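Local coordinates for protein PTS system, lactose-specific IIBC components (PDB 3NBM) that probably carries the phosphoryl group as the cytoplasmic IIB domain of a lactose-specific phosphotransferase system, relaying it toward the incoming sugar, at residues A[6-15]-A[36-47]; A[56-67]-A[79-89]. All coordinates share one frame; numbering follows the deposited sequence.

Contact 1 (A[6-15]-A[36-47])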
loop_
_atom_site.group_PDB
_atom_site.type_symbol
_atom_site.label_atom_id
_atom_site.label_comp_id
_atom_site.label_asym_id
_atom_site.label_seq_id
_atom_site.Cartn_x
_atom_site.Cartn_y
_atom_site.Cartn_z
ATOM N N GLU A 6 -0.303 2.220 -15.467
ATOM C CA GLU A 6 -0.245 2.871 -14.167
ATOM C C GLU A 6 -0.032 1.841 -13.064
ATOM O O GLU A 6 -0.683 0.817 -13.066
ATOM C CB GLU A 6 -1.545 3.627 -13.944
ATOM C CG GLU A 6 -1.596 4.398 -12.648
ATOM C CD GLU A 6 -2.837 5.227 -12.539
ATOM O OE1 GLU A 6 -3.935 4.676 -12.681
ATOM O OE2 GLU A 6 -2.726 6.415 -12.193
ATOM N N LEU A 7 0.875 2.128 -12.145
ATOM C CA LEU A 7 1.102 1.291 -10.978
ATOM C C LEU A 7 -0.087 1.389 -10.017
ATOM O O LEU A 7 -0.511 2.490 -9.663
ATOM C CB LEU A 7 2.385 1.728 -10.275
ATOM C CG LEU A 7 2.859 0.799 -9.162
ATOM C CD1 LEU A 7 3.339 -0.546 -9.734
ATOM C CD2 LEU A 7 3.985 1.462 -8.359
ATOM N N LYS A 8 -0.629 0.243 -9.624
ATOM C CA LYS A 8 -1.823 0.188 -8.767
ATOM C C LYS A 8 -1.403 -0.316 -7.379
ATOM O O LYS A 8 -0.858 -1.418 -7.249
ATOM C CB LYS A 8 -2.877 -0.743 -9.357
ATOM C CG LYS A 8 -3.243 -0.490 -10.809
ATOM C CD LYS A 8 -3.920 0.783 -11.065
ATOM C CE LYS A 8 -4.447 0.858 -12.522
ATOM N NZ LYS A 8 -5.150 2.148 -12.874
ATOM N N VAL A 9 -1.665 0.512 -6.366
ATOM C CA VAL A 9 -1.281 0.247 -4.985
ATOM C C VAL A 9 -2.543 0.151 -4.116
ATOM O O VAL A 9 -3.433 0.980 -4.223
ATOM C CB VAL A 9 -0.372 1.358 -4.440
ATOM C CG1 VAL A 9 0.091 1.038 -3.015
ATOM C CG2 VAL A 9 0.814 1.580 -5.387
ATOM N N LEU A 10 -2.592 -0.869 -3.267
ATOM C CA LEU A 10 -3.654 -1.023 -2.272
ATOM C C LEU A 10 -3.049 -1.001 -0.882
ATOM O O LEU A 10 -2.123 -1.760 -0.603
ATOM C CB LEU A 10 -4.414 -2.329 -2.505
ATOM C CG LEU A 10 -5.568 -2.636 -1.533
ATOM C CD1 LEU A 10 -6.690 -1.610 -1.646
ATOM C CD2 LEU A 10 -6.103 -4.037 -1.831
ATOM N N VAL A 11 -3.511 -0.074 -0.045
ATOM C CA VAL A 11 -3.103 0.004 1.354
ATOM C C VAL A 11 -4.229 -0.600 2.210
ATOM O O VAL A 11 -5.371 -0.187 2.087
ATOM C CB VAL A 11 -2.800 1.450 1.812
ATOM C CG1 VAL A 11 -2.225 1.467 3.229
ATOM C CG2 VAL A 11 -1.899 2.175 0.821
ATOM N N LEU A 12 -3.883 -1.568 3.061
ATOM C CA LEU A 12 -4.874 -2.248 3.892
ATOM C C LEU A 12 -4.637 -1.950 5.359
ATOM O O LEU A 12 -3.508 -1.960 5.835
ATOM C CB LEU A 12 -4.818 -3.775 3.670
ATOM C CG LEU A 12 -5.189 -4.236 2.252
ATOM C CD1 LEU A 12 -4.965 -5.754 2.123
ATOM C CD2 LEU A 12 -6.618 -3.813 1.878
ATOM N N CYS A 13 -5.726 -1.709 6.086
ATOM C CA CYS A 13 -5.671 -1.600 7.541
ATOM C C CYS A 13 -6.711 -2.553 8.142
ATOM O O CYS A 13 -7.296 -3.380 7.430
ATOM C CB CYS A 13 -5.845 -0.142 8.021
ATOM S SG CYS A 13 -7.431 0.599 7.696
ATOM N N ALA A 14 -6.913 -2.433 9.451
ATOM C CA ALA A 14 -7.848 -3.264 10.171
ATOM C C ALA A 14 -9.223 -2.612 10.295
ATOM O O ALA A 14 -10.078 -3.106 11.032
ATOM C CB ALA A 14 -7.291 -3.622 11.571
ATOM N N GLY A 15 -9.452 -1.538 9.552
ATOM C CA GLY A 15 -10.732 -0.852 9.493
ATOM C C GLY A 15 -10.827 0.453 10.241
ATOM O O GLY A 15 -11.894 1.040 10.304
ATOM N N ARG A 36 2.944 7.902 -12.725
ATOM C CA ARG A 36 1.749 7.097 -12.963
ATOM C C ARG A 36 1.544 6.036 -11.882
ATOM O O ARG A 36 1.947 4.888 -12.022
ATOM C CB ARG A 36 1.778 6.485 -14.350
ATOM C CG ARG A 36 1.825 7.549 -15.461
ATOM C CD ARG A 36 1.976 6.959 -16.853
ATOM N NE ARG A 36 3.257 6.280 -17.033
ATOM C CZ ARG A 36 4.403 6.889 -17.342
ATOM N NH1 ARG A 36 4.452 8.205 -17.521
ATOM N NH2 ARG A 36 5.511 6.174 -17.468
ATOM N N VAL A 37 0.915 6.471 -10.798
ATOM C CA VAL A 37 0.595 5.654 -9.639
ATOM C C VAL A 37 -0.763 6.062 -9.121
ATOM O O VAL A 37 -1.077 7.264 -9.058
ATOM C CB VAL A 37 1.616 5.850 -8.478
ATOM C CG1 VAL A 37 1.201 5.051 -7.275
ATOM C CG2 VAL A 37 3.046 5.510 -8.884
ATOM N N ILE A 38 -1.581 5.065 -8.776
ATOM C CA ILE A 38 -2.808 5.293 -8.005
ATOM C C ILE A 38 -2.803 4.356 -6.793
ATOM O O ILE A 38 -2.458 3.186 -6.912
ATOM C CB ILE A 38 -4.093 5.054 -8.857
ATOM C CG1 ILE A 38 -5.373 5.290 -8.067
ATOM C CG2 ILE A 38 -4.126 3.647 -9.454
ATOM C CD1 ILE A 38 -5.616 6.633 -7.742
ATOM N N ALA A 39 -3.183 4.912 -5.651
ATOM C CA ALA A 39 -3.357 4.159 -4.417
ATOM C C ALA A 39 -4.793 4.182 -3.948
ATOM O O ALA A 39 -5.426 5.245 -3.905
ATOM C CB ALA A 39 -2.458 4.705 -3.319
ATOM N N ASN A 40 -5.269 3.019 -3.542
ATOM C CA ASN A 40 -6.543 2.874 -2.856
ATOM C C ASN A 40 -6.327 2.346 -1.476
ATOM O O ASN A 40 -5.243 1.846 -1.157
ATOM C CB ASN A 40 -7.483 1.958 -3.631
ATOM C CG ASN A 40 -7.865 2.519 -4.940
ATOM O OD1 ASN A 40 -7.506 1.979 -5.962
ATOM N ND2 ASN A 40 -8.581 3.653 -4.914
ATOM N N SER A 41 -7.365 2.452 -0.658
ATOM C CA SER A 41 -7.353 1.920 0.705
ATOM C C SER A 41 -8.510 0.957 0.902
ATOM O O SER A 41 -9.534 1.038 0.231
ATOM C CB SER A 41 -7.422 3.061 1.728
ATOM O OG SER A 41 -8.591 3.805 1.599
ATOM N N GLY A 42 -8.335 0.062 1.842
ATOM C CA GLY A 42 -9.367 -0.887 2.163
ATOM C C GLY A 42 -9.090 -1.581 3.461
ATOM O O GLY A 42 -8.013 -1.431 4.063
ATOM N N ALA A 43 -10.062 -2.380 3.911
ATOM C CA ALA A 43 -9.932 -3.208 5.097
ATOM C C ALA A 43 -9.404 -4.608 4.738
ATOM O O ALA A 43 -9.867 -5.217 3.774
ATOM C CB ALA A 43 -11.299 -3.361 5.820
ATOM N N TYR A 44 -8.466 -5.106 5.531
ATOM C CA TYR A 44 -7.991 -6.481 5.373
ATOM C C TYR A 44 -9.164 -7.419 5.614
ATOM O O TYR A 44 -9.815 -7.358 6.648
ATOM C CB TYR A 44 -6.825 -6.764 6.331
ATOM C CG TYR A 44 -6.077 -8.036 5.992
ATOM C CD1 TYR A 44 -6.527 -9.297 6.384
ATOM C CD2 TYR A 44 -4.946 -7.989 5.202
ATOM C CE1 TYR A 44 -5.856 -10.455 5.988
ATOM C CE2 TYR A 44 -4.280 -9.117 4.837
ATOM C CZ TYR A 44 -4.739 -10.354 5.213
ATOM O OH TYR A 44 -4.046 -11.479 4.789
ATOM N N GLY A 45 -9.413 -8.289 4.658
ATOM C CA GLY A 45 -10.577 -9.158 4.655
ATOM C C GLY A 45 -11.577 -8.875 3.551
ATOM O O GLY A 45 -12.378 -9.746 3.215
ATOM N N ALA A 46 -11.543 -7.663 2.980
ATOM C CA ALA A 46 -12.354 -7.305 1.805
ATOM C C ALA A 46 -11.549 -7.404 0.525
ATOM O O ALA A 46 -12.042 -7.062 -0.541
ATOM C CB ALA A 46 -12.942 -5.891 1.940
ATOM N N HIS A 47 -10.327 -7.946 0.616
ATOM C CA HIS A 47 -9.356 -7.850 -0.467
ATOM C C HIS A 47 -9.140 -9.136 -1.266
ATOM O O HIS A 47 -8.403 -9.117 -2.249
ATOM C CB HIS A 47 -8.016 -7.396 0.090
ATOM C CG HIS A 47 -7.391 -8.443 0.938
ATOM N ND1 HIS A 47 -7.844 -8.761 2.198
ATOM C CD2 HIS A 47 -6.425 -9.338 0.640
ATOM C CE1 HIS A 47 -7.137 -9.775 2.659
ATOM N NE2 HIS A 47 -6.275 -10.143 1.730
#
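Val11 N donates to Asn40 O (2.8 Å, 174°) in a ladder of eight backbone hydrogen bonds that joins strands 7-13 and 37-43 in parallel. It starts with Leu7 N to Arg36 O, and Tyr44 N to Cys13 O (2.8 Å) carries the pairing one residue past the second strand. Alpha-hydrogens add weaker contacts between the rungs, such as Ala39 CA to Val9 O at 3.2 Å. Within segment 6-15, Lys8 NZ meets the anti lone pair of Glu6 OE1 in a salt bridge of 2.8 Å. The carboxylate lies beside the start of strand 37-43, and both side chains lean on Ile38 CG2, 3.4 Å from Glu6 OE1 and tightly packed at 3.3 Å against Lys8 CD. On the opposite face, Val9 CG2 meets Val37 CG1 at 4.0 Å; helix 96-105 packs on Leu7, Val9 and Val37 here, helix 18-33 on Cys13 and Ser41. Leu12 keeps CG beside its backbone N (chi1 -64°) and sends CD1 over one face of the His47 imidazole, a CH-pi contact at 4.1 Å from the ring centroid. The same methyl touches Tyr44 CD2. Gly45 N steadies the imidazole, donating in its plane to ND1, and CE1 sits over the Tyr44 ring. With helix 18-33 as the crossover, this is a classic beta-alpha-beta unit; its first strand ends at Cys13, probably the phosphoryl acceptor at the start of the P-loop, as in related IIB domains.

Contact 2 (A[56-67]-A[79-89])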
loop_
_atom_site.group_PDB
_atom_site.type_symbol
_atom_site.label_atom_id
_atom_site.label_comp_id
_atom_site.label_asym_id
_atom_site.label_seq_id
_atom_site.Cartn_x
_atom_site.Cartn_y
_atom_site.Cartn_z
ATOM N N LEU A 56 1.116 -3.697 -5.987
ATOM C CA LEU A 56 1.771 -3.554 -4.691
ATOM C C LEU A 56 0.692 -3.425 -3.645
ATOM O O LEU A 56 -0.210 -2.618 -3.807
ATOM C CB LEU A 56 2.669 -2.297 -4.669
ATOM C CG LEU A 56 3.326 -1.947 -3.323
ATOM C CD1 LEU A 56 4.317 -3.011 -2.857
ATOM C CD2 LEU A 56 3.984 -0.560 -3.397
ATOM N N ILE A 57 0.792 -4.221 -2.575
ATOM C CA ILE A 57 -0.109 -4.110 -1.428
ATOM C C ILE A 57 0.757 -3.782 -0.237
ATOM O O ILE A 57 1.762 -4.432 0.036
ATOM C CB ILE A 57 -0.954 -5.385 -1.205
ATOM C CG1 ILE A 57 -1.725 -5.702 -2.513
ATOM C CG2 ILE A 57 -1.889 -5.192 -0.013
ATOM C CD1 ILE A 57 -2.535 -6.939 -2.504
ATOM N N ILE A 58 0.344 -2.743 0.479
ATOM C CA ILE A 58 1.027 -2.269 1.681
ATOM C C ILE A 58 0.121 -2.490 2.902
ATOM O O ILE A 58 -1.019 -2.045 2.931
ATOM C CB ILE A 58 1.334 -0.734 1.595
ATOM C CG1 ILE A 58 2.188 -0.407 0.354
ATOM C CG2 ILE A 58 2.010 -0.245 2.905
ATOM C CD1 ILE A 58 2.283 1.069 0.009
ATOM N N LEU A 59 0.645 -3.227 3.872
ATOM C CA LEU A 59 -0.043 -3.468 5.130
ATOM C C LEU A 59 0.286 -2.332 6.098
ATOM O O LEU A 59 1.460 -2.061 6.375
ATOM C CB LEU A 59 0.378 -4.833 5.729
ATOM C CG LEU A 59 0.004 -6.046 4.894
ATOM C CD1 LEU A 59 0.675 -7.303 5.483
ATOM C CD2 LEU A 59 -1.495 -6.216 4.860
ATOM N N ALA A 60 -0.759 -1.692 6.635
ATOM C CA ALA A 60 -0.605 -0.724 7.714
ATOM C C ALA A 60 -0.149 -1.458 8.985
ATOM O O ALA A 60 -0.276 -2.696 9.086
ATOM C CB ALA A 60 -1.894 -0.002 7.963
ATOM N N PRO A 61 0.353 -0.727 9.990
ATOM C CA PRO A 61 0.930 -1.362 11.176
ATOM C C PRO A 61 0.012 -2.364 11.847
ATOM O O PRO A 61 0.471 -3.421 12.263
ATOM C CB PRO A 61 1.208 -0.157 12.078
ATOM C CG PRO A 61 1.591 0.911 11.093
ATOM C CD PRO A 61 0.638 0.721 9.947
ATOM N N GLN A 62 -1.259 -2.059 11.917
ATOM C CA GLN A 62 -2.173 -2.891 12.678
ATOM C C GLN A 62 -2.602 -4.172 12.017
ATOM O O GLN A 62 -3.280 -4.982 12.631
ATOM C CB GLN A 62 -3.341 -2.087 13.118
ATOM C CG GLN A 62 -2.888 -1.098 14.186
ATOM C CD GLN A 62 -3.801 0.053 14.288
ATOM O OE1 GLN A 62 -4.030 0.794 13.295
ATOM N NE2 GLN A 62 -4.342 0.250 15.505
ATOM N N VAL A 63 -2.168 -4.382 10.775
ATOM C CA VAL A 63 -2.365 -5.663 10.080
ATOM C C VAL A 63 -1.046 -6.345 9.713
ATOM O O VAL A 63 -1.020 -7.268 8.909
ATOM C CB VAL A 63 -3.315 -5.520 8.874
ATOM C CG1 VAL A 63 -4.702 -5.245 9.376
ATOM C CG2 VAL A 63 -2.878 -4.432 7.918
ATOM N N ARG A 64 0.033 -5.967 10.396
ATOM C CA ARG A 64 1.339 -6.610 10.192
ATOM C C ARG A 64 1.313 -8.112 10.446
ATOM O O ARG A 64 2.043 -8.856 9.789
ATOM C CB ARG A 64 2.384 -5.958 11.092
ATOM C CG ARG A 64 3.805 -6.419 10.822
ATOM C CD ARG A 64 4.856 -5.471 11.401
ATOM N NE ARG A 64 4.696 -5.313 12.858
ATOM C CZ ARG A 64 4.119 -4.299 13.486
ATOM N NH1 ARG A 64 3.687 -3.220 12.845
ATOM N NH2 ARG A 64 4.000 -4.362 14.804
ATOM N N SER A 65 0.460 -8.578 11.350
ATOM C CA SER A 65 0.381 -10.000 11.667
ATOM C C SER A 65 -0.078 -10.873 10.501
ATOM O O SER A 65 0.071 -12.105 10.559
ATOM C CB SER A 65 -0.543 -10.211 12.839
ATOM O OG SER A 65 -1.888 -9.962 12.502
ATOM N N TYR A 66 -0.642 -10.262 9.459
ATOM C CA TYR A 66 -1.073 -11.014 8.275
ATOM C C TYR A 66 -0.016 -11.071 7.161
ATOM O O TYR A 66 -0.290 -11.610 6.091
ATOM C CB TYR A 66 -2.380 -10.404 7.743
ATOM C CG TYR A 66 -3.504 -10.399 8.751
ATOM C CD1 TYR A 66 -4.218 -11.559 9.075
ATOM C CD2 TYR A 66 -3.876 -9.226 9.396
ATOM C CE1 TYR A 66 -5.252 -11.534 10.032
ATOM C CE2 TYR A 66 -4.906 -9.209 10.321
ATOM C CZ TYR A 66 -5.589 -10.356 10.639
ATOM O OH TYR A 66 -6.612 -10.353 11.557
ATOM N N TYR A 67 1.181 -10.542 7.376
ATOM C CA TYR A 67 2.177 -10.485 6.326
ATOM C C TYR A 67 2.483 -11.846 5.688
ATOM O O TYR A 67 2.461 -11.969 4.470
ATOM C CB TYR A 67 3.468 -9.850 6.849
ATOM C CG TYR A 67 4.574 -9.802 5.825
ATOM C CD1 TYR A 67 4.546 -8.891 4.776
ATOM C CD2 TYR A 67 5.609 -10.710 5.866
ATOM C CE1 TYR A 67 5.574 -8.837 3.862
ATOM C CE2 TYR A 67 6.592 -10.704 4.914
ATOM C CZ TYR A 67 6.593 -9.748 3.939
ATOM O OH TYR A 67 7.591 -9.745 2.993
ATOM N N ILE A 79 2.359 -10.490 -7.010
ATOM C CA ILE A 79 2.058 -9.154 -6.430
ATOM C C ILE A 79 3.187 -8.848 -5.410
ATOM O O ILE A 79 3.645 -9.749 -4.699
ATOM C CB ILE A 79 0.640 -9.165 -5.661
ATOM C CG1 ILE A 79 -0.537 -9.565 -6.564
ATOM C CG2 ILE A 79 0.311 -7.793 -4.999
ATOM C CD1 ILE A 79 -1.864 -9.900 -5.786
ATOM N N GLN A 80 3.646 -7.601 -5.335
ATOM C CA GLN A 80 4.587 -7.218 -4.292
ATOM C C GLN A 80 3.816 -6.900 -3.012
ATOM O O GLN A 80 2.786 -6.256 -3.076
ATOM C CB GLN A 80 5.393 -5.991 -4.730
ATOM C CG GLN A 80 6.314 -6.231 -5.896
ATOM C CD GLN A 80 7.340 -7.276 -5.602
ATOM O OE1 GLN A 80 7.968 -7.268 -4.525
ATOM N NE2 GLN A 80 7.497 -8.217 -6.512
ATOM N N ILE A 81 4.326 -7.351 -1.869
ATOM C CA ILE A 81 3.695 -7.133 -0.552
ATOM C C ILE A 81 4.725 -6.517 0.367
ATOM O O ILE A 81 5.845 -7.012 0.457
ATOM C CB ILE A 81 3.203 -8.469 0.106
ATOM C CG1 ILE A 81 2.318 -9.285 -0.833
ATOM C CG2 ILE A 81 2.541 -8.212 1.427
ATOM C CD1 ILE A 81 1.061 -8.627 -1.280
ATOM N N VAL A 82 4.328 -5.480 1.101
ATOM C CA VAL A 82 5.207 -4.847 2.081
ATOM C C VAL A 82 4.426 -4.595 3.364
ATOM O O VAL A 82 3.270 -4.218 3.328
ATOM C CB VAL A 82 5.867 -3.542 1.569
ATOM C CG1 VAL A 82 6.479 -3.724 0.192
ATOM C CG2 VAL A 82 4.911 -2.446 1.562
ATOM N N ALA A 83 5.070 -4.857 4.491
ATOM C CA ALA A 83 4.505 -4.557 5.809
ATOM C C ALA A 83 5.209 -3.367 6.416
ATOM O O ALA A 83 6.391 -3.161 6.159
ATOM C CB ALA A 83 4.620 -5.744 6.774
ATOM N N THR A 84 4.485 -2.607 7.224
ATOM C CA THR A 84 5.021 -1.414 7.856
ATOM C C THR A 84 4.922 -1.514 9.382
ATOM O O THR A 84 4.153 -2.305 9.953
ATOM C CB THR A 84 4.280 -0.141 7.380
ATOM O OG1 THR A 84 2.906 -0.194 7.767
ATOM C CG2 THR A 84 4.416 0.021 5.845
ATOM N N ARG A 85 5.714 -0.664 10.020
ATOM C CA ARG A 85 5.676 -0.475 11.461
ATOM C C ARG A 85 5.274 0.969 11.767
ATOM O O ARG A 85 5.317 1.825 10.896
ATOM C CB ARG A 85 7.023 -0.919 12.055
ATOM C CG ARG A 85 7.232 -2.423 11.989
ATOM C CD ARG A 85 8.683 -2.841 12.194
ATOM N NE ARG A 85 8.787 -4.281 12.337
ATOM C CZ ARG A 85 8.694 -5.167 11.354
ATOM N NH1 ARG A 85 8.506 -4.766 10.109
ATOM N NH2 ARG A 85 8.741 -6.463 11.630
ATOM N N GLY A 86 4.858 1.231 12.996
ATOM C CA GLY A 86 4.138 2.469 13.348
ATOM C C GLY A 86 4.829 3.772 13.018
ATOM O O GLY A 86 4.258 4.603 12.359
HETATM N N MSE A 87 6.069 3.960 13.463
HETATM C CA MSE A 87 6.759 5.229 13.240
HETATM C C MSE A 87 7.046 5.454 11.749
HETATM O O MSE A 87 6.812 6.546 11.209
HETATM C CB MSE A 87 8.016 5.282 14.110
HETATM C CG MSE A 87 7.717 5.267 15.615
HETATM SE SE MSE A 87 6.797 6.874 16.217
HETATM C CE MSE A 87 8.333 8.037 16.204
ATOM N N GLU A 88 7.518 4.409 11.081
ATOM C CA GLU A 88 7.723 4.387 9.635
ATOM C C GLU A 88 6.465 4.835 8.893
ATOM O O GLU A 88 6.489 5.734 8.049
ATOM C CB GLU A 88 8.100 2.938 9.235
ATOM C CG GLU A 88 8.136 2.632 7.751
ATOM C CD GLU A 88 8.273 1.146 7.437
ATOM O OE1 GLU A 88 7.754 0.287 8.213
ATOM O OE2 GLU A 88 8.907 0.851 6.395
ATOM N N TYR A 89 5.357 4.182 9.188
ATOM C CA TYR A 89 4.117 4.422 8.488
ATOM C C TYR A 89 3.627 5.858 8.699
ATOM O O TYR A 89 3.233 6.555 7.757
ATOM C CB TYR A 89 3.074 3.407 8.952
ATOM C CG TYR A 89 1.748 3.536 8.272
ATOM C CD1 TYR A 89 1.496 2.840 7.103
ATOM C CD2 TYR A 89 0.727 4.340 8.779
ATOM C CE1 TYR A 89 0.295 2.926 6.469
ATOM C CE2 TYR A 89 -0.480 4.444 8.130
ATOM C CZ TYR A 89 -0.691 3.710 6.982
ATOM O OH TYR A 89 -1.903 3.765 6.315
HETATM O O HOH W 1 2.274 -3.999 8.618
HETATM O O HOH W 2 3.707 -0.700 15.099
HETATM O O HOH W 3 8.272 -8.643 0.219
#
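Arg64, Ile81 and Pro61 bury the most surface where segment 56-67 meets 79-89, and each serves a different level of the contact. Ile81 belongs to the parallel strand pair, held by backbone bonds such as Leu59 N to Val82 O (2.9 Å). Its CD1 rests beside Ile57 CB at 3.8 Å, the two side chains pointing the same way, while its CG2 touches Tyr67 CE1. A water joins Tyr67 OH to Ile81 O. Just past the strands, Pro61 lays CD over one face of the Tyr89 ring, a CH-pi contact 3.7 Å from the centroid, displaced toward the rim; its CG presses on Gly86 CA. Beside it, Thr84 OG1 donates to a lone pair of Leu59 O at 2.7 Å, and Thr84 N adds a weak bond to the same oxygen. Arg64 reaches across to the carbonyl just after strand 80-83. Bent at chi3 (58°), it brings NH1 into the carbonyl plane of Thr84 O at 3.1 Å, with the bond lying nearly in the guanidinium plane. Arg64 and Arg85 then cross at about a right angle: Arg64 CD sits 3.8 Å above the centre of the Arg85 guanidinium, and Arg85 CG covers a face of that of Arg64. The bond to Thr84 O thus probably helps fix the Arg64 guanidinium, and the closeness of Arg64 NE to Arg85 NE (4.3 Å) probably raises the local positive charge where helix 86-93 begins.

Contacts 1 and 2 illustrate how a parallel alpha/beta sheet grows from two beta-alpha-beta units placed side by side. Their centres lie 11 Å apart, and they follow one another in series along the chain, contact 1 closing before contact 2 opens. Strands 7-13 and 56-59 are neighbours at the middle of the sheet and join the units through probable hydrogen bonds from Ile58 N to Leu10 O and from Ala60 N to Leu12 O. Strands 37-43 and 80-83 form the outer edges, giving the order 2-1-3-4. Beyond the strands, Tyr44 stacks on Tyr66 of the 3-10 segment 61-66, so the chain after strand 37-43 and that after strand 56-59 also pack together.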